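Local atomic coordinates of putative esterase/lipase/thioesterase (Silicibacter sp., PDB entry 2PBL), a protein that probably hydrolyses ester or thioester bonds as a member of the alpha/beta hydrolase family, its natural substrate not being established. Residues N33-R38 / D54-E59; L142-L147 / E194-M199; A205-W210 / W230-V235. All blocks are in the same frame, centred on the assembly; numbering follows the deposited sequence.

Interaction 1: residues N33-R38 / D54-E59; sequences NSLQDR and DLFLPE
Arg38 NH1 donates to Leu57 O over 2.7 Å, reaching a lone pair of that carbonyl in its plane, though the N-H bends to 147° and the oxygen lies tilted from the guanidinium plane. One residue grips Leu57 at both ends, because Leu57 N gives a straight bond (168°) to Arg38 O at 2.8 Å. Arg38 O also takes a CA-H...O contact from Phe56. The arginine chain bends at chi3 (-64°), which turns the guanidinium toward Leu57 O and Glu59, just past the end of strand 52-56. Glu59 CG sits over the centre of one guanidinium face, 3.6 Å from Arg38 CZ, while Leu35 CG lies farther off toward the rim of the opposite face. On the helix side, Leu35 CD2 meets Phe56 CD1 at 3.7 Å, and Phe31 of helix 20-35 turns edge-to-face with the same ring. With an alanine in place of Arg38, Leu57 O would probably lose its side-chain donor and Glu59 CG the flat surface it covers. Because the charged atoms of Arg38 and Glu59 are not in contact, charge pairing probably contributes little: main-chain and guanidinium bonds to Leu57 join the turn after helix 20-35 to the residue following strand 52-56.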
loop_
_atom_site.group_PDB
_atom_site.type_symbol
_atom_site.label_atom_id
_atom_site.label_comp_id
_atom_site.label_asym_id
_atom_site.label_seq_id
_atom_site.Cartn_x
_atom_site.Cartn_y
_atom_site.Cartn_z
ATOM N N ASN A 33 1.630 21.387 -2.946
ATOM C CA ASN A 33 1.836 22.819 -3.039
ATOM C C ASN A 33 1.762 23.497 -1.690
ATOM O O ASN A 33 2.513 24.430 -1.445
ATOM C CB ASN A 33 0.832 23.451 -3.994
ATOM C CG ASN A 33 1.073 23.061 -5.428
ATOM O OD1 ASN A 33 2.177 22.653 -5.812
ATOM N ND2 ASN A 33 0.032 23.181 -6.241
ATOM N N SER A 34 0.903 23.005 -0.805
ATOM C CA SER A 34 0.750 23.572 0.541
ATOM C C SER A 34 1.940 23.361 1.455
ATOM O O SER A 34 2.198 24.145 2.382
ATOM C CB SER A 34 -0.470 22.944 1.224
ATOM O OG SER A 34 -0.273 21.552 1.477
ATOM N N LEU A 35 2.700 22.317 1.172
ATOM C CA LEU A 35 3.764 21.919 2.073
ATOM C C LEU A 35 5.084 22.632 1.818
ATOM O O LEU A 35 5.994 22.599 2.670
ATOM C CB LEU A 35 3.974 20.408 1.975
ATOM C CG LEU A 35 4.101 19.730 3.309
ATOM C CD1 LEU A 35 2.747 19.783 4.051
ATOM C CD2 LEU A 35 4.533 18.317 3.033
ATOM N N GLN A 36 5.214 23.246 0.658
ATOM C CA GLN A 36 6.424 23.986 0.350
ATOM C C GLN A 36 7.660 23.094 0.479
ATOM O O GLN A 36 7.619 21.978 0.011
ATOM C CB GLN A 36 6.508 25.289 1.196
ATOM C CG GLN A 36 5.288 26.216 1.093
ATOM C CD GLN A 36 4.968 26.611 -0.360
ATOM O OE1 GLN A 36 5.870 26.811 -1.177
ATOM N NE2 GLN A 36 3.688 26.727 -0.674
ATOM N N ASP A 37 8.732 23.527 1.142
ATOM C CA ASP A 37 9.969 22.718 1.175
ATOM C C ASP A 37 9.964 21.520 2.120
ATOM O O ASP A 37 10.951 20.800 2.161
ATOM C CB ASP A 37 11.245 23.562 1.396
ATOM N N ARG A 38 8.871 21.314 2.859
ATOM C CA ARG A 38 8.694 20.077 3.633
ATOM C C ARG A 38 8.265 18.915 2.734
ATOM O O ARG A 38 8.156 17.786 3.190
ATOM C CB ARG A 38 7.743 20.264 4.797
ATOM C CG ARG A 38 8.436 21.074 5.896
ATOM C CD ARG A 38 7.743 21.030 7.248
ATOM N NE ARG A 38 6.394 21.632 7.243
ATOM C CZ ARG A 38 5.233 20.993 7.379
ATOM N NH1 ARG A 38 5.154 19.681 7.492
ATOM N NH2 ARG A 38 4.108 21.693 7.360
ATOM N N ASP A 54 8.216 10.248 -2.940
ATOM C CA ASP A 54 8.018 11.542 -2.349
ATOM C C ASP A 54 8.181 11.345 -0.827
ATOM O O ASP A 54 7.801 10.316 -0.254
ATOM C CB ASP A 54 6.656 12.117 -2.689
ATOM C CG ASP A 54 6.515 12.530 -4.174
ATOM O OD1 ASP A 54 7.505 12.694 -4.924
ATOM O OD2 ASP A 54 5.358 12.689 -4.590
ATOM N N LEU A 55 8.826 12.314 -0.210
ATOM C CA LEU A 55 9.046 12.336 1.219
ATOM C C LEU A 55 8.500 13.642 1.796
ATOM O O LEU A 55 8.970 14.750 1.468
ATOM C CB LEU A 55 10.515 12.167 1.546
ATOM C CG LEU A 55 10.893 12.032 3.007
ATOM C CD1 LEU A 55 10.217 10.815 3.681
ATOM C CD2 LEU A 55 12.403 11.886 3.090
ATOM N N PHE A 56 7.484 13.479 2.623
ATOM C CA PHE A 56 6.819 14.579 3.297
ATOM C C PHE A 56 7.274 14.621 4.747
ATOM O O PHE A 56 7.092 13.664 5.503
ATOM C CB PHE A 56 5.292 14.474 3.174
ATOM C CG PHE A 56 4.841 14.343 1.749
ATOM C CD1 PHE A 56 5.003 15.400 0.870
ATOM C CD2 PHE A 56 4.338 13.146 1.264
ATOM C CE1 PHE A 56 4.666 15.264 -0.452
ATOM C CE2 PHE A 56 4.000 13.017 -0.074
ATOM C CZ PHE A 56 4.151 14.075 -0.909
ATOM N N LEU A 57 7.811 15.774 5.139
ATOM C CA LEU A 57 8.384 15.958 6.471
ATOM C C LEU A 57 7.440 16.713 7.353
ATOM O O LEU A 57 6.796 17.662 6.858
ATOM C CB LEU A 57 9.661 16.782 6.366
ATOM C CG LEU A 57 10.709 16.179 5.438
ATOM C CD1 LEU A 57 11.848 17.106 5.227
ATOM C CD2 LEU A 57 11.206 14.836 5.943
ATOM N N PRO A 58 7.367 16.329 8.655
ATOM C CA PRO A 58 6.559 17.046 9.616
ATOM C C PRO A 58 7.316 18.292 10.009
ATOM O O PRO A 58 8.454 18.482 9.598
ATOM C CB PRO A 58 6.481 16.079 10.818
ATOM C CG PRO A 58 7.741 15.343 10.780
ATOM C CD PRO A 58 8.124 15.238 9.308
ATOM N N GLU A 59 6.694 19.131 10.820
ATOM C CA GLU A 59 7.377 20.342 11.235
ATOM C C GLU A 59 8.526 20.109 12.200
ATOM O O GLU A 59 9.567 20.734 12.062
ATOM C CB GLU A 59 6.393 21.336 11.822
ATOM C CG GLU A 59 5.572 22.023 10.781
ATOM C CD GLU A 59 4.856 23.204 11.375
ATOM O OE1 GLU A 59 3.812 23.014 12.010
ATOM O OE2 GLU A 59 5.370 24.307 11.189
#

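Interaction 2: residues L142-L147 / E194-M199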
loop_
_atom_site.group_PDB
_atom_site.type_symbol
_atom_site.label_atom_id
_atom_site.label_comp_id
_atom_site.label_asym_id
_atom_site.label_seq_id
_atom_site.Cartn_x
_atom_site.Cartn_y
_atom_site.Cartn_z
ATOM N N LEU A 142 1.785 -5.273 -1.423
ATOM C CA LEU A 142 3.209 -4.923 -1.409
ATOM C C LEU A 142 3.750 -4.644 0.009
ATOM O O LEU A 142 4.867 -5.038 0.360
ATOM C CB LEU A 142 3.433 -3.736 -2.331
ATOM C CG LEU A 142 3.197 -3.992 -3.835
ATOM C CD1 LEU A 142 3.041 -2.673 -4.595
ATOM C CD2 LEU A 142 4.347 -4.907 -4.399
ATOM N N VAL A 143 2.963 -3.989 0.861
ATOM C CA VAL A 143 3.456 -3.778 2.226
ATOM C C VAL A 143 3.496 -5.091 3.014
ATOM O O VAL A 143 4.383 -5.274 3.823
ATOM C CB VAL A 143 2.758 -2.631 3.020
ATOM C CG1 VAL A 143 3.067 -1.275 2.390
ATOM C CG2 VAL A 143 1.263 -2.876 3.208
ATOM N N ALA A 144 2.585 -6.030 2.732
ATOM C CA ALA A 144 2.597 -7.338 3.374
ATOM C C ALA A 144 3.889 -8.147 3.034
ATOM O O ALA A 144 4.494 -8.734 3.912
ATOM C CB ALA A 144 1.389 -8.105 2.993
ATOM N N ARG A 145 4.336 -8.058 1.809
ATOM C CA ARG A 145 5.569 -8.710 1.343
ATOM C C ARG A 145 6.822 -8.166 2.006
ATOM O O ARG A 145 7.890 -8.806 1.958
ATOM C CB ARG A 145 5.706 -8.490 -0.162
ATOM C CG ARG A 145 4.583 -9.024 -0.997
ATOM C CD ARG A 145 4.597 -10.529 -0.981
ATOM N NE ARG A 145 5.776 -10.999 -1.745
ATOM C CZ ARG A 145 6.819 -11.713 -1.300
ATOM N NH1 ARG A 145 6.959 -12.130 -0.047
ATOM N NH2 ARG A 145 7.776 -11.994 -2.172
HETATM N N MSE A 146 6.742 -6.934 2.544
HETATM C CA MSE A 146 7.893 -6.314 3.216
HETATM C C MSE A 146 8.247 -6.988 4.523
HETATM O O MSE A 146 9.329 -6.747 5.056
HETATM C CB MSE A 146 7.640 -4.844 3.448
HETATM C CG MSE A 146 7.493 -3.990 2.178
HETATM SE SE MSE A 146 9.029 -4.219 1.006
HETATM C CE MSE A 146 8.210 -5.605 -0.292
ATOM N N LEU A 147 7.352 -7.822 5.058
ATOM C CA LEU A 147 7.640 -8.543 6.284
ATOM C C LEU A 147 8.431 -9.826 6.006
ATOM O O LEU A 147 8.800 -10.522 6.951
ATOM C CB LEU A 147 6.369 -8.856 7.056
ATOM C CG LEU A 147 5.706 -7.642 7.692
ATOM C CD1 LEU A 147 4.359 -8.005 8.325
ATOM C CD2 LEU A 147 6.663 -7.054 8.748
ATOM N N GLU A 194 4.323 -15.130 -4.749
ATOM C CA GLU A 194 4.038 -13.725 -4.393
ATOM C C GLU A 194 2.819 -13.500 -3.476
ATOM O O GLU A 194 2.450 -12.352 -3.241
ATOM C CB GLU A 194 3.935 -12.840 -5.628
ATOM C CG GLU A 194 5.316 -12.528 -6.230
ATOM C CD GLU A 194 6.191 -11.827 -5.272
ATOM O OE1 GLU A 194 5.676 -10.941 -4.584
ATOM O OE2 GLU A 194 7.403 -12.189 -5.129
ATOM N N SER A 195 2.243 -14.573 -2.946
ATOM C CA SER A 195 1.080 -14.480 -2.097
ATOM C C SER A 195 1.485 -14.392 -0.623
ATOM O O SER A 195 2.093 -15.293 -0.093
ATOM C CB SER A 195 0.159 -15.692 -2.273
ATOM O OG SER A 195 -0.313 -15.784 -3.606
ATOM N N PRO A 196 1.131 -13.294 0.042
ATOM C CA PRO A 196 1.342 -13.111 1.467
ATOM C C PRO A 196 0.812 -14.257 2.346
ATOM O O PRO A 196 1.424 -14.576 3.351
ATOM C CB PRO A 196 0.592 -11.793 1.718
ATOM C CG PRO A 196 0.762 -11.090 0.481
ATOM C CD PRO A 196 0.606 -12.055 -0.558
ATOM N N VAL A 197 -0.299 -14.901 1.968
ATOM C CA VAL A 197 -0.791 -16.014 2.775
ATOM C C VAL A 197 0.224 -17.164 2.841
ATOM O O VAL A 197 0.197 -17.929 3.794
ATOM C CB VAL A 197 -2.157 -16.594 2.310
ATOM C CG1 VAL A 197 -3.207 -15.590 2.412
ATOM C CG2 VAL A 197 -2.063 -17.189 0.902
ATOM N N GLU A 198 1.135 -17.235 1.870
ATOM C CA GLU A 198 2.179 -18.283 1.826
ATOM C C GLU A 198 3.424 -18.033 2.653
ATOM O O GLU A 198 4.282 -18.906 2.787
ATOM C CB GLU A 198 2.610 -18.482 0.378
ATOM C CG GLU A 198 1.490 -18.958 -0.458
ATOM C CD GLU A 198 0.968 -20.316 -0.013
ATOM O OE1 GLU A 198 1.788 -21.251 0.102
ATOM O OE2 GLU A 198 -0.260 -20.421 0.218
HETATM N N MSE A 199 3.545 -16.825 3.193
HETATM C CA MSE A 199 4.738 -16.433 3.904
HETATM C C MSE A 199 4.720 -16.989 5.262
HETATM O O MSE A 199 3.820 -16.723 6.035
HETATM C CB MSE A 199 4.843 -14.913 3.948
HETATM C CG MSE A 199 5.256 -14.358 2.701
HETATM SE SE MSE A 199 4.852 -12.360 2.746
HETATM C CE MSE A 199 5.719 -11.776 4.405
#
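The guanidinium of Arg145 is met at its edge, near its own plane, by Glu194 OE1 and by the selenium of Met199, a selenomethionine. On the carboxylate side the grip is side-on and bidentate: Arg145 NE reaches Glu194 OE1 at 2.8 Å, and Arg145 NH2 reaches Glu194 OE2 at 3.0 Å. The two planes are turned 58° apart, so both nitrogens approach from above the carboxylate plane. The NE bond is the straighter of the two (159°). Arg145 NH1, which lies 3.5 Å from Met199 SE, also forms a salt bridge with Asp148. Bends at chi2 and chi3 curl the arginine away from an extended course and carry its head across the glutamate at about a right angle; Glu194 bends at chi2 as well.

Beside the ion pair the packing is largely apolar. Pro196 CG rests on Ala144 CB at 4.0 Å and lies alongside Arg145 CD. Met199, bent at chi3, sends its methyl to the backbone of Ala144 and Leu147, where CE comes 3.3 Å from Ala144 O and packs on Leu147 CB. Trp230 of helix 217-230 touches Ala144, Leu147 and Met199.

The loop after helix 188-193 is thereby fastened to helix 138-145, the helix that begins within a GxSxG sequence resembling a nucleophile elbow. Glu194 OE1 is shared with Thr113 OG1, and Glu194 O accepts from His141 NE2. With one arginine placed between Glu194 and Asp148, its charge probably offsets part of that of the two carboxylates, and the bidentate grip is likely to limit rotation of both heads.

Interaction 3: residues A205-W210 / W230-V235; sequences AKVTVW and WDADHV
Trp210 and Val235 lie side by side and point the same way, with Val235 CG1 over the indole face, 3.6 Å from the centroid of its six-membered ring and 8° off the normal, a CH-pi contact. Trp210 chi1 of -170° sets CG opposite the backbone N and presents the ring's face to Val235 CG1. On the same face of the sheet, Thr208 CG2 crosses to Asp233 CB and Val235 CG2, while a water joins Thr208 OG1 (2.7 Å) to Asp233 OD2 (2.6 Å), donating to the carboxylate. The other face carries Val209 and His234; the histidine's CD2 edge lies near Val209 O. Nearer the strand start, Val207 meets Trp230 at about a right angle, its CG1 at the indole edge 3.8 Å from Trp230 CE3, and also touches Ala232 CB; Trp230 NE1 is bonded to Pro196 O. Parallel pairing holds the register: Asp233 N to Val207 O, Val209 N to Asp233 O, and Val235 N to Val209 O at 2.8 Å, nearly straight at 175°. Strands 206-212 and 233-237 are joined through helix 217-230 in a beta-alpha-beta crossover; that helix covers Val209 and His234, and helix 255-261 packs on Thr208 and Trp210.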
loop_
_atom_site.group_PDB
_atom_site.type_symbol
_atom_site.label_atom_id
_atom_site.label_comp_id
_atom_site.label_asym_id
_atom_site.label_seq_id
_atom_site.Cartn_x
_atom_site.Cartn_y
_atom_site.Cartn_z
ATOM N N ALA A 205 6.085 -7.681 13.851
ATOM C CA ALA A 205 5.378 -6.401 13.649
ATOM C C ALA A 205 3.906 -6.654 13.902
ATOM O O ALA A 205 3.450 -7.778 13.720
ATOM C CB ALA A 205 5.563 -5.882 12.271
ATOM N N LYS A 206 3.186 -5.630 14.365
ATOM C CA LYS A 206 1.759 -5.786 14.605
ATOM C C LYS A 206 1.117 -5.505 13.244
ATOM O O LYS A 206 1.250 -4.391 12.679
ATOM C CB LYS A 206 1.260 -4.806 15.656
ATOM C CG LYS A 206 -0.148 -5.108 16.186
ATOM C CD LYS A 206 -0.504 -4.089 17.297
ATOM C CE LYS A 206 -1.768 -4.400 18.144
ATOM N NZ LYS A 206 -1.934 -3.303 19.240
ATOM N N VAL A 207 0.410 -6.504 12.745
ATOM C CA VAL A 207 -0.254 -6.442 11.477
ATOM C C VAL A 207 -1.769 -6.336 11.728
ATOM O O VAL A 207 -2.335 -7.132 12.444
ATOM C CB VAL A 207 -0.008 -7.738 10.629
ATOM C CG1 VAL A 207 -0.765 -7.612 9.253
ATOM C CG2 VAL A 207 1.457 -7.972 10.400
ATOM N N THR A 208 -2.398 -5.367 11.073
ATOM C CA THR A 208 -3.841 -5.146 11.195
ATOM C C THR A 208 -4.384 -5.043 9.767
ATOM O O THR A 208 -4.002 -4.146 9.032
ATOM C CB THR A 208 -4.173 -3.874 11.996
ATOM O OG1 THR A 208 -3.576 -3.925 13.308
ATOM C CG2 THR A 208 -5.703 -3.735 12.162
ATOM N N VAL A 209 -5.241 -5.981 9.391
ATOM C CA VAL A 209 -5.867 -5.980 8.078
ATOM C C VAL A 209 -7.125 -5.127 8.181
ATOM O O VAL A 209 -8.017 -5.352 8.999
ATOM C CB VAL A 209 -6.159 -7.386 7.572
ATOM C CG1 VAL A 209 -6.695 -7.329 6.126
ATOM C CG2 VAL A 209 -4.912 -8.229 7.658
ATOM N N TRP A 210 -7.154 -4.106 7.351
ATOM C CA TRP A 210 -8.205 -3.101 7.388
ATOM C C TRP A 210 -8.958 -3.198 6.078
ATOM O O TRP A 210 -8.398 -3.031 5.019
ATOM C CB TRP A 210 -7.538 -1.733 7.576
ATOM C CG TRP A 210 -8.455 -0.639 7.861
ATOM C CD1 TRP A 210 -9.338 -0.059 6.985
ATOM C CD2 TRP A 210 -8.653 -0.002 9.118
ATOM N NE1 TRP A 210 -10.047 0.913 7.627
ATOM C CE2 TRP A 210 -9.661 0.961 8.941
ATOM C CE3 TRP A 210 -8.069 -0.150 10.388
ATOM C CZ2 TRP A 210 -10.089 1.809 9.980
ATOM C CZ3 TRP A 210 -8.506 0.669 11.419
ATOM C CH2 TRP A 210 -9.493 1.653 11.201
ATOM N N TRP A 230 -1.975 -15.330 9.217
ATOM C CA TRP A 230 -0.986 -14.659 10.089
ATOM C C TRP A 230 -1.471 -14.374 11.499
ATOM O O TRP A 230 -0.761 -13.731 12.312
ATOM C CB TRP A 230 -0.661 -13.313 9.422
ATOM C CG TRP A 230 0.156 -13.319 8.128
ATOM C CD1 TRP A 230 0.425 -14.373 7.291
ATOM C CD2 TRP A 230 0.723 -12.153 7.494
ATOM N NE1 TRP A 230 1.197 -13.944 6.235
ATOM C CE2 TRP A 230 1.391 -12.584 6.345
ATOM C CE3 TRP A 230 0.802 -10.790 7.856
ATOM C CZ2 TRP A 230 2.047 -11.712 5.505
ATOM C CZ3 TRP A 230 1.510 -9.912 7.008
ATOM C CH2 TRP A 230 2.120 -10.388 5.856
ATOM N N ASP A 231 -2.687 -14.803 11.812
ATOM C CA ASP A 231 -3.292 -14.420 13.074
ATOM C C ASP A 231 -3.187 -12.876 13.298
ATOM O O ASP A 231 -2.776 -12.393 14.389
ATOM C CB ASP A 231 -2.626 -15.222 14.183
ATOM C CG ASP A 231 -3.401 -15.192 15.491
ATOM O OD1 ASP A 231 -4.580 -14.745 15.509
ATOM O OD2 ASP A 231 -2.808 -15.628 16.512
ATOM N N ALA A 232 -3.530 -12.095 12.268
ATOM C CA ALA A 232 -3.400 -10.648 12.338
ATOM C C ALA A 232 -4.638 -10.053 12.970
ATOM O O ALA A 232 -5.648 -10.746 13.072
ATOM C CB ALA A 232 -3.212 -10.057 10.927
ATOM N N ASP A 233 -4.567 -8.794 13.435
ATOM C CA ASP A 233 -5.787 -8.071 13.852
ATOM C C ASP A 233 -6.606 -7.849 12.559
ATOM O O ASP A 233 -6.083 -7.965 11.435
ATOM C CB ASP A 233 -5.517 -6.729 14.547
ATOM C CG ASP A 233 -4.928 -6.889 15.982
ATOM O OD1 ASP A 233 -4.620 -8.034 16.375
ATOM O OD2 ASP A 233 -4.772 -5.868 16.706
ATOM N N HIS A 234 -7.898 -7.555 12.727
ATOM C CA HIS A 234 -8.812 -7.374 11.621
ATOM C C HIS A 234 -9.825 -6.310 11.942
ATOM O O HIS A 234 -10.529 -6.448 12.906
ATOM C CB HIS A 234 -9.537 -8.706 11.392
ATOM C CG HIS A 234 -10.388 -8.746 10.156
ATOM N ND1 HIS A 234 -11.285 -9.770 9.923
ATOM C CD2 HIS A 234 -10.421 -7.950 9.047
ATOM C CE1 HIS A 234 -11.850 -9.594 8.740
ATOM N NE2 HIS A 234 -11.345 -8.503 8.186
ATOM N N VAL A 235 -9.886 -5.276 11.097
ATOM C CA VAL A 235 -10.854 -4.197 11.199
ATOM C C VAL A 235 -11.732 -4.097 9.943
ATOM O O VAL A 235 -11.221 -3.999 8.802
ATOM C CB VAL A 235 -10.194 -2.864 11.425
ATOM C CG1 VAL A 235 -11.259 -1.747 11.437
ATOM C CG2 VAL A 235 -9.426 -2.852 12.768
HETATM O O HOH W 1 -4.685 -3.496 15.754
#

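The three contacts follow one another along the chain, each closing before the next opens. Interactions 1 and 3 reach the same eight-stranded mixed sheet toward its two ends: strand 52-56 is next to outermost strand 39-44, and strands 206-212 and 233-237 form the other border, with centres about 30 Å apart. Interaction 2 lies about 13 Å, centre to centre, from interaction 3 and touches it where Leu147 packs on Val207 and Trp230. Interaction 1 is remote from both. Interaction 1 joins the turn after a helix to one side of the sheet, interaction 2 a loop to a helix, and interaction 3 the two strands of the other border. Strand 131-136, one of the two in the middle of this alpha/beta hydrolase sheet, leads into the putative nucleophile elbow.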